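Local atomic coordinates of DUF574 domain-containing protein (Thermobifida fusca, PDB entry 2QE6), a protein that is of uncharacterised function but binds S-adenosylmethionine and is probably a methyltransferase of the Rossmann-like class. Residues Tyr27-Gly32 and Ala42-Ala47; Thr195-Thr200 and Lys207-Thr212; Pro14-Ser19 and Ile112-Leu117; Ile59-Val64 and Met162-Leu167. The protein carries 1 engineered substitution. All blocks are in the same frame, centred on the assembly; numbering follows the deposited sequence.

Interaction 1: Tyr27-Gly32 and Ala42-Ala47; sequences YDALLG and ALADYA. With SAM (S-adenosylmethionine), chain F.
The methyl group of Ala44 meets two side chains of the helix before it: Ala29 CB lies 4.0 Å from Ala44 CB, and the CD2 branch of Leu30 approaches Ala44 CB at 3.9 Å. The CB of Leu30 does not itself head for Ala44, but with CG anti to the carbonyl carbon (chi1 -73°) the CD2 branch reaches the alanine methyl. No hydrogen bond joins 27-32 to 42-47; the contact is purely apolar, with the CA atoms of Leu30 and Ala44 6.1 Å apart. These two helices, 23-30 and 38-48, precede the first strand of the Rossmann-like methyltransferase sheet, and the first of them also contributes to the S-adenosylmethionine pocket. There Tyr27 points away from 42-47. The ligand's sulfonium atom SD sits over one face of the Tyr27 ring, offset toward its rim and 3.6 Å above the plane, where the pi electrons could ease its positive charge. Tyr27 OH also gives a weak 2.8 Å hydrogen bond to the carboxylate atom O of the ligand, and it is paired with Asn61 ND2. With a leucine in place of Tyr27, the sulfonium would probably lose its aromatic surface and the carboxylate one of its donors. Farther out, Gly32, with positive phi (81°), closes the turn in a Schellman motif, and Asp28 OD2 accepts from Asn36 ND2 in the connecting loop.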
# COMPACT_ATOMS: atom_id res chain seq x y z
N TYR A 27 5.21 9.36 5.00
CA TYR A 27 4.36 9.28 3.81
C TYR A 27 3.19 10.23 4.00
O TYR A 27 2.84 10.97 3.10
CB TYR A 27 3.90 7.86 3.64
CG TYR A 27 3.10 7.56 2.43
CD1 TYR A 27 3.70 7.40 1.21
CD2 TYR A 27 1.74 7.40 2.51
CE1 TYR A 27 2.94 7.10 0.04
CE2 TYR A 27 0.97 7.09 1.37
CZ TYR A 27 1.59 6.95 0.14
OH TYR A 27 0.85 6.64 -0.99
N ASP A 28 2.64 10.28 5.20
CA ASP A 28 1.57 11.23 5.50
C ASP A 28 2.04 12.70 5.26
O ASP A 28 1.35 13.51 4.67
CB ASP A 28 1.17 11.08 6.95
CG ASP A 28 -0.04 11.89 7.27
OD1 ASP A 28 -1.07 11.54 6.68
OD2 ASP A 28 0.07 12.87 8.04
N ALA A 29 3.22 13.02 5.77
CA ALA A 29 3.85 14.31 5.56
C ALA A 29 4.01 14.58 4.04
O ALA A 29 3.69 15.66 3.57
CB ALA A 29 5.22 14.35 6.29
N LEU A 30 4.50 13.61 3.27
CA LEU A 30 4.61 13.77 1.82
C LEU A 30 3.29 14.13 1.14
O LEU A 30 3.30 14.92 0.21
CB LEU A 30 5.16 12.52 1.15
CG LEU A 30 6.64 12.29 1.38
CD1 LEU A 30 7.07 10.95 0.76
CD2 LEU A 30 7.50 13.46 0.81
N LEU A 31 2.20 13.53 1.61
CA LEU A 31 0.84 13.83 1.13
C LEU A 31 0.20 15.09 1.69
O LEU A 31 -0.91 15.42 1.30
CB LEU A 31 -0.09 12.62 1.38
CG LEU A 31 0.35 11.35 0.65
CD1 LEU A 31 -0.47 10.12 1.08
CD2 LEU A 31 0.26 11.58 -0.87
N GLY A 32 0.87 15.79 2.60
CA GLY A 32 0.31 16.96 3.22
C GLY A 32 -0.66 16.70 4.37
O GLY A 32 -1.51 17.55 4.68
N ALA A 42 10.88 16.61 8.93
CA ALA A 42 12.31 16.80 8.60
C ALA A 42 12.81 15.73 7.61
O ALA A 42 13.55 16.04 6.67
CB ALA A 42 13.19 16.85 9.87
N LEU A 43 12.40 14.48 7.76
CA LEU A 43 12.92 13.46 6.84
C LEU A 43 12.23 13.58 5.46
O LEU A 43 12.87 13.36 4.43
CB LEU A 43 12.79 12.03 7.41
CG LEU A 43 13.24 10.85 6.53
CD1 LEU A 43 14.76 10.94 6.19
CD2 LEU A 43 12.87 9.53 7.21
N ALA A 44 10.95 13.88 5.44
CA ALA A 44 10.26 14.09 4.17
C ALA A 44 10.94 15.24 3.38
O ALA A 44 11.16 15.11 2.19
CB ALA A 44 8.76 14.41 4.41
N ASP A 45 11.22 16.35 4.06
CA ASP A 45 11.89 17.52 3.47
C ASP A 45 13.25 17.15 2.91
O ASP A 45 13.59 17.50 1.79
CB ASP A 45 12.12 18.62 4.54
CG ASP A 45 10.83 19.37 4.93
OD1 ASP A 45 9.80 19.18 4.24
OD2 ASP A 45 10.88 20.14 5.95
N TYR A 46 14.04 16.47 3.73
CA TYR A 46 15.34 15.99 3.30
C TYR A 46 15.25 15.08 2.05
O TYR A 46 16.02 15.25 1.08
CB TYR A 46 16.01 15.29 4.45
CG TYR A 46 17.26 14.54 4.13
CD1 TYR A 46 18.48 15.17 4.14
CD2 TYR A 46 17.23 13.19 3.83
CE1 TYR A 46 19.64 14.44 3.87
CE2 TYR A 46 18.37 12.48 3.54
CZ TYR A 46 19.57 13.12 3.59
OH TYR A 46 20.73 12.42 3.31
N ALA A 47 14.33 14.14 2.07
CA ALA A 47 14.16 13.20 0.97
C ALA A 47 13.76 13.95 -0.32
O ALA A 47 14.27 13.67 -1.38
CB ALA A 47 13.08 12.12 1.34
N SAM F . -0.46 1.48 1.63
CA SAM F . -0.48 3.00 1.74
C SAM F . -0.38 3.60 0.36
O SAM F . -0.85 4.71 0.13
OXT SAM F . 0.21 2.99 -0.55
CB SAM F . 0.65 3.63 2.58
CG SAM F . 2.07 3.44 2.05
SD SAM F . 3.41 4.01 3.14
CE SAM F . 2.34 4.61 4.47
C5' SAM F . 3.80 2.39 3.84
C4' SAM F . 3.01 1.83 5.02
O4' SAM F . 3.36 0.45 5.22
C3' SAM F . 3.30 2.53 6.36
O3' SAM F . 2.10 2.94 7.00
C2' SAM F . 4.07 1.53 7.21
O2' SAM F . 3.94 1.71 8.63
C1' SAM F . 3.52 0.23 6.63
N9 SAM F . 4.46 -0.87 6.87
C8 SAM F . 5.76 -1.03 6.41
N7 SAM F . 6.24 -2.21 6.88
C5 SAM F . 5.25 -2.80 7.61
C6 SAM F . 5.20 -4.03 8.30
N6 SAM F . 6.29 -4.83 8.31
N1 SAM F . 4.02 -4.34 8.95
C2 SAM F . 2.90 -3.48 8.94
N3 SAM F . 2.96 -2.27 8.27
C4 SAM F . 4.12 -1.96 7.61

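Interaction 2: Thr195-Thr200 and Lys207-Thr212; sequences TSLVDT and KLARIT
Leu197, the last residue of strand 191-197, packs against Leu208 and Ala209 on the helix that follows it in the chain. The strand is the fifth of the Rossmann-like methyltransferase sheet, lying between parallel strand 160-163 and antiparallel strand 265-271, and the contact illustrates how a strand end is brought against the next helix after a short connection. Apolar packing carries all of it. The two methyls of Leu197 are divided between two neighbours: CD1 meets Leu208 CD2 at 3.6 Å, while Leu197 CD2 lies 4.0 Å from Ala209 CB and also touches the backbone nitrogen of Ala209. Both leucines hold CG anti to the backbone nitrogen (chi1 -177° in Leu197, 177° in Leu208), which extends each toward the other, and their side chains cross obliquely. No hydrogen bond spans the two segments.

Polar links within and around the segments secure the connection instead. Asp199 accepts through OD1 from Gly201 N and through OD2 from Gln206 NE2, and Thr200 N binds Gln205 OE1, so the strand's exit is tied to the start of helix 203-216. On the strand, Ser196 OG reaches forward to Leu197 O at 2.8 Å, coming from above the carbonyl plane. On the helix, Leu208 O takes two donors from the same residue one turn later: Thr212 N at 2.9 Å and Thr212 OG1 at 2.7 Å, the hydroxyl tilted 39° out of the carbonyl plane.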
# COMPACT_ATOMS: atom_id res chain seq x y z
N THR A 195 2.06 -2.15 -5.07
CA THR A 195 2.86 -1.14 -5.75
C THR A 195 4.22 -1.15 -5.07
O THR A 195 4.35 -1.62 -3.95
CB THR A 195 2.23 0.24 -5.77
OG1 THR A 195 2.38 0.86 -4.47
CG2 THR A 195 0.77 0.17 -6.20
N SER A 196 5.22 -0.61 -5.73
CA SER A 196 6.58 -0.75 -5.25
C SER A 196 7.45 0.32 -5.88
O SER A 196 7.31 0.61 -7.05
CB SER A 196 7.15 -2.09 -5.65
OG SER A 196 8.54 -2.23 -5.22
N LEU A 197 8.38 0.84 -5.09
CA LEU A 197 9.54 1.50 -5.60
C LEU A 197 10.24 0.59 -6.61
O LEU A 197 10.48 -0.60 -6.34
CB LEU A 197 10.45 1.84 -4.41
CG LEU A 197 11.76 2.60 -4.60
CD1 LEU A 197 11.58 3.97 -5.32
CD2 LEU A 197 12.35 2.77 -3.21
N VAL A 198 10.60 1.16 -7.77
CA VAL A 198 11.10 0.36 -8.92
C VAL A 198 12.52 0.79 -9.24
O VAL A 198 12.90 1.92 -8.99
CB VAL A 198 10.15 0.47 -10.18
CG1 VAL A 198 10.25 1.84 -10.84
CG2 VAL A 198 10.45 -0.67 -11.19
N ASP A 199 13.33 -0.15 -9.70
CA ASP A 199 14.66 0.14 -10.26
C ASP A 199 14.52 -0.13 -11.76
O ASP A 199 14.44 -1.28 -12.20
CB ASP A 199 15.74 -0.78 -9.66
CG ASP A 199 17.15 -0.45 -10.14
OD1 ASP A 199 17.31 0.30 -11.10
OD2 ASP A 199 18.11 -0.98 -9.56
N THR A 200 14.50 0.95 -12.55
CA THR A 200 14.61 0.88 -13.99
C THR A 200 15.89 1.64 -14.41
O THR A 200 15.96 2.19 -15.50
CB THR A 200 13.36 1.44 -14.69
OG1 THR A 200 13.14 2.77 -14.24
CG2 THR A 200 12.09 0.60 -14.36
N LYS A 207 18.97 5.83 -4.80
CA LYS A 207 19.21 6.86 -3.78
C LYS A 207 18.02 6.96 -2.84
O LYS A 207 18.18 7.04 -1.64
CB LYS A 207 19.49 8.20 -4.44
CG LYS A 207 20.12 9.21 -3.51
CD LYS A 207 20.63 10.43 -4.32
CE LYS A 207 21.50 11.32 -3.49
NZ LYS A 207 22.06 12.40 -4.34
N LEU A 208 16.81 6.92 -3.38
CA LEU A 208 15.61 6.92 -2.53
C LEU A 208 15.52 5.65 -1.63
O LEU A 208 15.29 5.73 -0.42
CB LEU A 208 14.37 7.03 -3.39
CG LEU A 208 13.11 6.97 -2.57
CD1 LEU A 208 13.12 8.01 -1.43
CD2 LEU A 208 11.87 7.08 -3.51
N ALA A 209 15.76 4.49 -2.22
CA ALA A 209 15.87 3.24 -1.45
C ALA A 209 16.90 3.34 -0.31
O ALA A 209 16.62 2.89 0.78
CB ALA A 209 16.16 2.04 -2.41
N ARG A 210 18.10 3.89 -0.57
CA ARG A 210 19.12 4.07 0.46
C ARG A 210 18.63 4.99 1.57
O ARG A 210 18.72 4.65 2.74
CB ARG A 210 20.40 4.56 -0.15
CG ARG A 210 21.64 4.62 0.75
CD ARG A 210 21.96 3.26 1.31
NE ARG A 210 22.98 3.38 2.29
CZ ARG A 210 24.27 3.40 1.98
NH1 ARG A 210 24.60 3.44 0.71
NH2 ARG A 210 25.20 3.53 2.92
N ILE A 211 18.13 6.16 1.22
CA ILE A 211 17.63 7.07 2.25
C ILE A 211 16.60 6.36 3.10
O ILE A 211 16.62 6.50 4.32
CB ILE A 211 17.04 8.34 1.62
CG1 ILE A 211 18.18 9.13 0.96
CG2 ILE A 211 16.29 9.15 2.67
CD1 ILE A 211 17.74 10.35 0.14
N THR A 212 15.71 5.59 2.48
CA THR A 212 14.61 4.94 3.22
C THR A 212 15.21 3.84 4.12
O THR A 212 14.92 3.75 5.31
CB THR A 212 13.62 4.35 2.23
OG1 THR A 212 13.25 5.38 1.31
CG2 THR A 212 12.39 3.78 2.91

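Interaction 3: Pro14-Ser19 and Ile112-Leu117; sequences PGLDFS and IDPMVL. With SAM (S-adenosylmethionine), chain F.
Leu16 lays its two methyls on the first turn of helix 114-124, one on Met115 and one on Pro114, and of the three it has the most surface buried. Its CD1 is 3.8 Å from Met115 CA and 3.9 Å from Met115 CB, resting against the root of that side chain. The other branch, Leu16 CD2, runs alongside the proline ring at 4.1 Å from Pro114 CG, the two side chains sliding past each other in opposite directions. With CG anti to the carbonyl carbon (chi1 -65°), the fork of Leu16 opens toward both partners.

Met115, present as selenomethionine, extends its chain from the backbone and then bends at chi3 (-75°), which brings CE back to within 4.1 Å of Leu16 CD1. Pro12, Arg25 of helix 23-30 and Phe37 of a loop also touch this side chain, which is buried. Pro114 lies nearer the surface.

Both sides of the contact are held by carboxylates. Asp17 OD1 accepts from Ser19 N at 2.9 Å, an Asx turn that shapes the chain after the 3-10 segment. In the other segment, Asp113 OD1 caps the helix by accepting from Met115 N at 2.9 Å; it forms a salt bridge with Arg25 as well, while Thr22 OG1 binds OD2. Arg25 also bonds Leu16 O, joining the two segments indirectly. Just before the cap, Ile112 N comes within 3.3 Å of N3 of S-adenosylmethionine: this is the turn after the second strand of a class I methyltransferase fold, a strand whose last residue, Asp111, hydrogen-bonds the cofactor.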
# COMPACT_ATOMS: atom_id res chain seq x y z
N PRO A 14 1.06 13.06 21.79
CA PRO A 14 2.45 13.29 22.21
C PRO A 14 3.14 12.02 22.74
O PRO A 14 4.35 11.87 22.55
CB PRO A 14 2.32 14.33 23.33
CG PRO A 14 0.98 14.92 23.17
CD PRO A 14 0.11 13.90 22.54
N GLY A 15 2.39 11.10 23.35
CA GLY A 15 2.94 9.82 23.81
C GLY A 15 3.51 8.92 22.71
O GLY A 15 4.17 7.94 23.01
N LEU A 16 3.23 9.23 21.44
CA LEU A 16 3.74 8.43 20.29
C LEU A 16 4.97 9.08 19.64
O LEU A 16 5.57 8.49 18.74
CB LEU A 16 2.64 8.22 19.24
CG LEU A 16 1.39 7.39 19.61
CD1 LEU A 16 0.37 7.35 18.46
CD2 LEU A 16 1.78 5.98 20.00
N ASP A 17 5.34 10.28 20.10
CA ASP A 17 6.51 11.02 19.59
C ASP A 17 7.78 10.61 20.35
O ASP A 17 8.00 11.07 21.49
CB ASP A 17 6.28 12.54 19.75
CG ASP A 17 7.39 13.40 19.12
OD1 ASP A 17 8.36 12.85 18.54
OD2 ASP A 17 7.27 14.66 19.20
N PHE A 18 8.62 9.77 19.73
CA PHE A 18 9.95 9.45 20.29
C PHE A 18 11.08 10.16 19.55
O PHE A 18 12.22 9.71 19.56
CB PHE A 18 10.17 7.93 20.28
CG PHE A 18 9.12 7.19 21.04
CD1 PHE A 18 7.93 6.82 20.42
CD2 PHE A 18 9.28 6.93 22.39
CE1 PHE A 18 6.94 6.16 21.13
CE2 PHE A 18 8.29 6.27 23.11
CZ PHE A 18 7.11 5.89 22.47
N SER A 19 10.73 11.28 18.89
CA SER A 19 11.66 12.02 18.06
C SER A 19 12.34 11.09 17.06
O SER A 19 13.54 11.21 16.81
CB SER A 19 12.71 12.71 18.95
OG SER A 19 12.11 13.38 20.05
N ILE A 112 1.65 -1.28 11.13
CA ILE A 112 2.55 -1.44 12.27
C ILE A 112 2.61 -0.17 13.15
O ILE A 112 2.86 -0.25 14.34
CB ILE A 112 3.98 -1.84 11.78
CG1 ILE A 112 4.90 -2.20 12.95
CG2 ILE A 112 4.60 -0.73 10.90
CD1 ILE A 112 4.39 -3.32 13.81
N ASP A 113 2.38 0.99 12.56
CA ASP A 113 2.36 2.26 13.30
C ASP A 113 1.09 2.31 14.14
O ASP A 113 0.04 2.38 13.58
CB ASP A 113 2.40 3.46 12.32
CG ASP A 113 2.73 4.78 13.00
OD1 ASP A 113 2.41 4.89 14.22
OD2 ASP A 113 3.27 5.71 12.32
N PRO A 114 1.21 2.35 15.47
CA PRO A 114 0.05 2.50 16.33
C PRO A 114 -0.79 3.75 16.08
O PRO A 114 -1.96 3.77 16.46
CB PRO A 114 0.64 2.56 17.73
CG PRO A 114 2.08 2.64 17.58
CD PRO A 114 2.46 2.23 16.24
N MSE A 115 -0.22 4.80 15.50
CA MSE A 115 -1.01 5.96 15.16
C MSE A 115 -2.15 5.65 14.17
O MSE A 115 -3.17 6.33 14.21
CB MSE A 115 -0.16 7.12 14.62
CG MSE A 115 -0.93 8.45 14.69
SE MSE A 115 0.13 9.87 13.94
CE MSE A 115 1.35 10.01 15.46
N VAL A 116 -1.97 4.66 13.31
CA VAL A 116 -2.99 4.25 12.32
C VAL A 116 -4.21 3.71 13.07
O VAL A 116 -5.37 4.16 12.86
CB VAL A 116 -2.41 3.21 11.30
CG1 VAL A 116 -3.49 2.66 10.35
CG2 VAL A 116 -1.28 3.81 10.49
N LEU A 117 -3.96 2.82 14.02
CA LEU A 117 -5.05 2.33 14.88
C LEU A 117 -5.67 3.45 15.70
O LEU A 117 -6.89 3.53 15.84
CB LEU A 117 -4.58 1.22 15.81
CG LEU A 117 -5.59 0.61 16.79
CD1 LEU A 117 -6.96 0.25 16.13
CD2 LEU A 117 -4.97 -0.59 17.53
N SAM F . -0.46 1.48 1.63
CA SAM F . -0.48 3.00 1.74
C SAM F . -0.38 3.60 0.36
O SAM F . -0.85 4.71 0.13
OXT SAM F . 0.21 2.99 -0.55
CB SAM F . 0.65 3.63 2.58
CG SAM F . 2.07 3.44 2.05
SD SAM F . 3.41 4.01 3.14
CE SAM F . 2.34 4.61 4.47
C5' SAM F . 3.80 2.39 3.84
C4' SAM F . 3.01 1.83 5.02
O4' SAM F . 3.36 0.45 5.22
C3' SAM F . 3.30 2.53 6.36
O3' SAM F . 2.10 2.94 7.00
C2' SAM F . 4.07 1.53 7.21
O2' SAM F . 3.94 1.71 8.63
C1' SAM F . 3.52 0.23 6.63
N9 SAM F . 4.46 -0.87 6.87
C8 SAM F . 5.76 -1.03 6.41
N7 SAM F . 6.24 -2.21 6.88
C5 SAM F . 5.25 -2.80 7.61
C6 SAM F . 5.20 -4.03 8.30
N6 SAM F . 6.29 -4.83 8.31
N1 SAM F . 4.02 -4.34 8.95
C2 SAM F . 2.90 -3.48 8.94
N3 SAM F . 2.96 -2.27 8.27
C4 SAM F . 4.12 -1.96 7.61

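Interaction 4: Ile59-Val64 and Met162-Leu167; sequences IENRKV and MLVGML. With SAM (S-adenosylmethionine), chain F.
The carboxylate end of the S-adenosylmethionine pocket is built where helix 54-75 faces the end of strand 160-163, and there Asn61 meets Val164 and Gly165. Asn61 OD1 lies 4.0 Å from Val164 CG1, and its ND2 equally far from Gly165 CA; the side chains of Asn61 and Val164 pass each other in opposite directions. Thr195 OG1, on the neighbouring strand, bonds Asn61 OD1 and Gly165 N alike and thus positions the amide and the turn together. Asn61 ND2 then makes a weak, bent hydrogen bond of 2.8 Å to OXT of the ligand. Arg62 folds back on itself (chi2 -53°, chi3 -60°) and offers the edge of its guanidinium: NH1 reaches O of the carboxylate at 2.7 Å with an N-H...O angle of 151°, while Arg62 NH2 is held by Gln92 O. An alanine at Arg62 is likely to leave the carboxylate without its cationic partner and Gln92 O without this donor. In this Rossmann-like fold the segment after the fourth strand supplies backbone to the cofactor. The amino nitrogen N of the ligand donates to Val164 O at 2.6 Å, and Gly165 O lies 3.3 Å from its C5'. Beyond Gly165 the selenium of Met166, modelled as selenomethionine, approaches the adenine at 3.3 Å from C8.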
# COMPACT_ATOMS: atom_id res chain seq x y z
N ILE A 59 1.62 10.99 -4.46
CA ILE A 59 0.31 11.34 -5.03
C ILE A 59 -0.14 10.28 -6.07
O ILE A 59 -1.27 9.78 -6.03
CB ILE A 59 0.29 12.76 -5.59
CG1 ILE A 59 0.47 13.79 -4.45
CG2 ILE A 59 -1.07 13.07 -6.29
CD1 ILE A 59 0.90 15.20 -4.94
N GLU A 60 0.75 9.95 -6.99
CA GLU A 60 0.41 8.98 -8.02
C GLU A 60 0.10 7.61 -7.41
O GLU A 60 -0.71 6.88 -7.95
CB GLU A 60 1.53 8.84 -9.04
CG GLU A 60 1.68 10.05 -9.96
CD GLU A 60 0.41 10.43 -10.72
OE1 GLU A 60 -0.44 9.55 -11.02
OE2 GLU A 60 0.30 11.63 -11.03
N ASN A 61 0.76 7.26 -6.32
CA ASN A 61 0.50 5.99 -5.64
C ASN A 61 -0.90 5.99 -5.02
O ASN A 61 -1.65 5.01 -5.15
CB ASN A 61 1.59 5.73 -4.59
CG ASN A 61 1.51 4.36 -4.03
OD1 ASN A 61 1.61 3.37 -4.74
ND2 ASN A 61 1.36 4.30 -2.73
N ARG A 62 -1.28 7.10 -4.40
CA ARG A 62 -2.66 7.22 -3.92
C ARG A 62 -3.69 7.18 -5.03
O ARG A 62 -4.70 6.54 -4.88
CB ARG A 62 -2.86 8.49 -3.09
CG ARG A 62 -2.01 8.47 -1.83
CD ARG A 62 -2.23 7.20 -1.02
NE ARG A 62 -3.64 7.08 -0.62
CZ ARG A 62 -4.11 6.28 0.33
NH1 ARG A 62 -3.29 5.49 1.01
NH2 ARG A 62 -5.42 6.29 0.61
N LYS A 63 -3.43 7.87 -6.14
CA LYS A 63 -4.32 7.82 -7.28
C LYS A 63 -4.44 6.39 -7.88
O LYS A 63 -5.51 5.99 -8.26
CB LYS A 63 -3.87 8.80 -8.38
CG LYS A 63 -4.06 10.32 -8.09
CD LYS A 63 -3.37 11.09 -9.22
CE LYS A 63 -3.69 12.55 -9.29
NZ LYS A 63 -2.77 13.14 -10.35
N VAL A 64 -3.35 5.62 -7.97
CA VAL A 64 -3.50 4.24 -8.48
C VAL A 64 -4.19 3.34 -7.47
O VAL A 64 -4.87 2.39 -7.86
CB VAL A 64 -2.13 3.59 -8.92
CG1 VAL A 64 -1.32 3.18 -7.76
CG2 VAL A 64 -2.38 2.43 -9.85
N MSE A 162 -3.79 -6.46 -0.54
CA MSE A 162 -3.10 -5.28 -1.07
C MSE A 162 -1.81 -5.10 -0.32
O MSE A 162 -1.79 -5.19 0.90
CB MSE A 162 -3.96 -4.04 -0.89
CG MSE A 162 -5.27 -4.09 -1.62
SE MSE A 162 -6.51 -2.71 -1.05
CE MSE A 162 -5.52 -1.04 -1.31
N LEU A 163 -0.72 -4.95 -1.06
CA LEU A 163 0.54 -4.49 -0.51
C LEU A 163 0.94 -3.23 -1.29
O LEU A 163 2.03 -3.13 -1.86
CB LEU A 163 1.61 -5.58 -0.60
CG LEU A 163 1.41 -6.75 0.38
CD1 LEU A 163 0.97 -7.96 -0.31
CD2 LEU A 163 2.69 -7.03 1.15
N VAL A 164 0.01 -2.29 -1.35
CA VAL A 164 0.16 -1.05 -2.06
C VAL A 164 1.12 -0.16 -1.21
O VAL A 164 0.94 -0.02 -0.00
CB VAL A 164 -1.25 -0.39 -2.33
CG1 VAL A 164 -1.11 1.03 -2.94
CG2 VAL A 164 -2.08 -1.28 -3.27
N GLY A 165 2.18 0.35 -1.85
CA GLY A 165 3.20 1.13 -1.18
C GLY A 165 3.96 0.42 -0.08
O GLY A 165 4.50 1.08 0.84
N MSE A 166 4.00 -0.91 -0.17
CA MSE A 166 4.41 -1.80 0.95
C MSE A 166 5.53 -2.76 0.47
O MSE A 166 6.42 -3.15 1.26
CB MSE A 166 3.09 -2.50 1.47
CG MSE A 166 2.95 -3.39 2.80
SE MSE A 166 4.11 -2.82 4.18
CE MSE A 166 5.20 -4.43 4.23
N LEU A 167 5.54 -3.13 -0.81
CA LEU A 167 6.48 -4.20 -1.24
C LEU A 167 7.94 -3.82 -0.98
O LEU A 167 8.75 -4.68 -0.66
CB LEU A 167 6.30 -4.57 -2.73
CG LEU A 167 7.15 -5.72 -3.37
CD1 LEU A 167 6.97 -7.02 -2.61
CD2 LEU A 167 6.86 -5.97 -4.89
N SAM F . -0.46 1.48 1.63
CA SAM F . -0.48 3.00 1.74
C SAM F . -0.38 3.60 0.36
O SAM F . -0.85 4.71 0.13
OXT SAM F . 0.21 2.99 -0.55
CB SAM F . 0.65 3.63 2.58
CG SAM F . 2.07 3.44 2.05
SD SAM F . 3.41 4.01 3.14
CE SAM F . 2.34 4.61 4.47
C5' SAM F . 3.80 2.39 3.84
C4' SAM F . 3.01 1.83 5.02
O4' SAM F . 3.36 0.45 5.22
C3' SAM F . 3.30 2.53 6.36
O3' SAM F . 2.10 2.94 7.00
C2' SAM F . 4.07 1.53 7.21
O2' SAM F . 3.94 1.71 8.63
C1' SAM F . 3.52 0.23 6.63
N9 SAM F . 4.46 -0.87 6.87
C8 SAM F . 5.76 -1.03 6.41
N7 SAM F . 6.24 -2.21 6.88
C5 SAM F . 5.25 -2.80 7.61
C6 SAM F . 5.20 -4.03 8.30
N6 SAM F . 6.29 -4.83 8.31
N1 SAM F . 4.02 -4.34 8.95
C2 SAM F . 2.90 -3.48 8.94
N3 SAM F . 2.96 -2.27 8.27
C4 SAM F . 4.12 -1.96 7.61

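Overall arrangement
From the N terminus, 14-19 is the first segment, and interaction 3 closes a long loop by returning to it at 112-117, after the second strand. Interaction 1, joining helices 23-30 and 38-48, is nested inside that loop. Interaction 4 runs from helix 54-75 to the end of strand 160-163 and so crosses interaction 3. Interaction 2 follows in series, closing a short connection after the next strand. Interactions 1, 3 and 4 all reach S-adenosylmethionine. Direct touches join interaction 1 to interaction 4, through Tyr27 with Asn61 and Leu31 with Arg62, and to interaction 2, through Tyr46 and Ile211. Interactions 2 and 4 reach neighbouring strands and meet at Thr195, whereas interaction 3 touches none of the others.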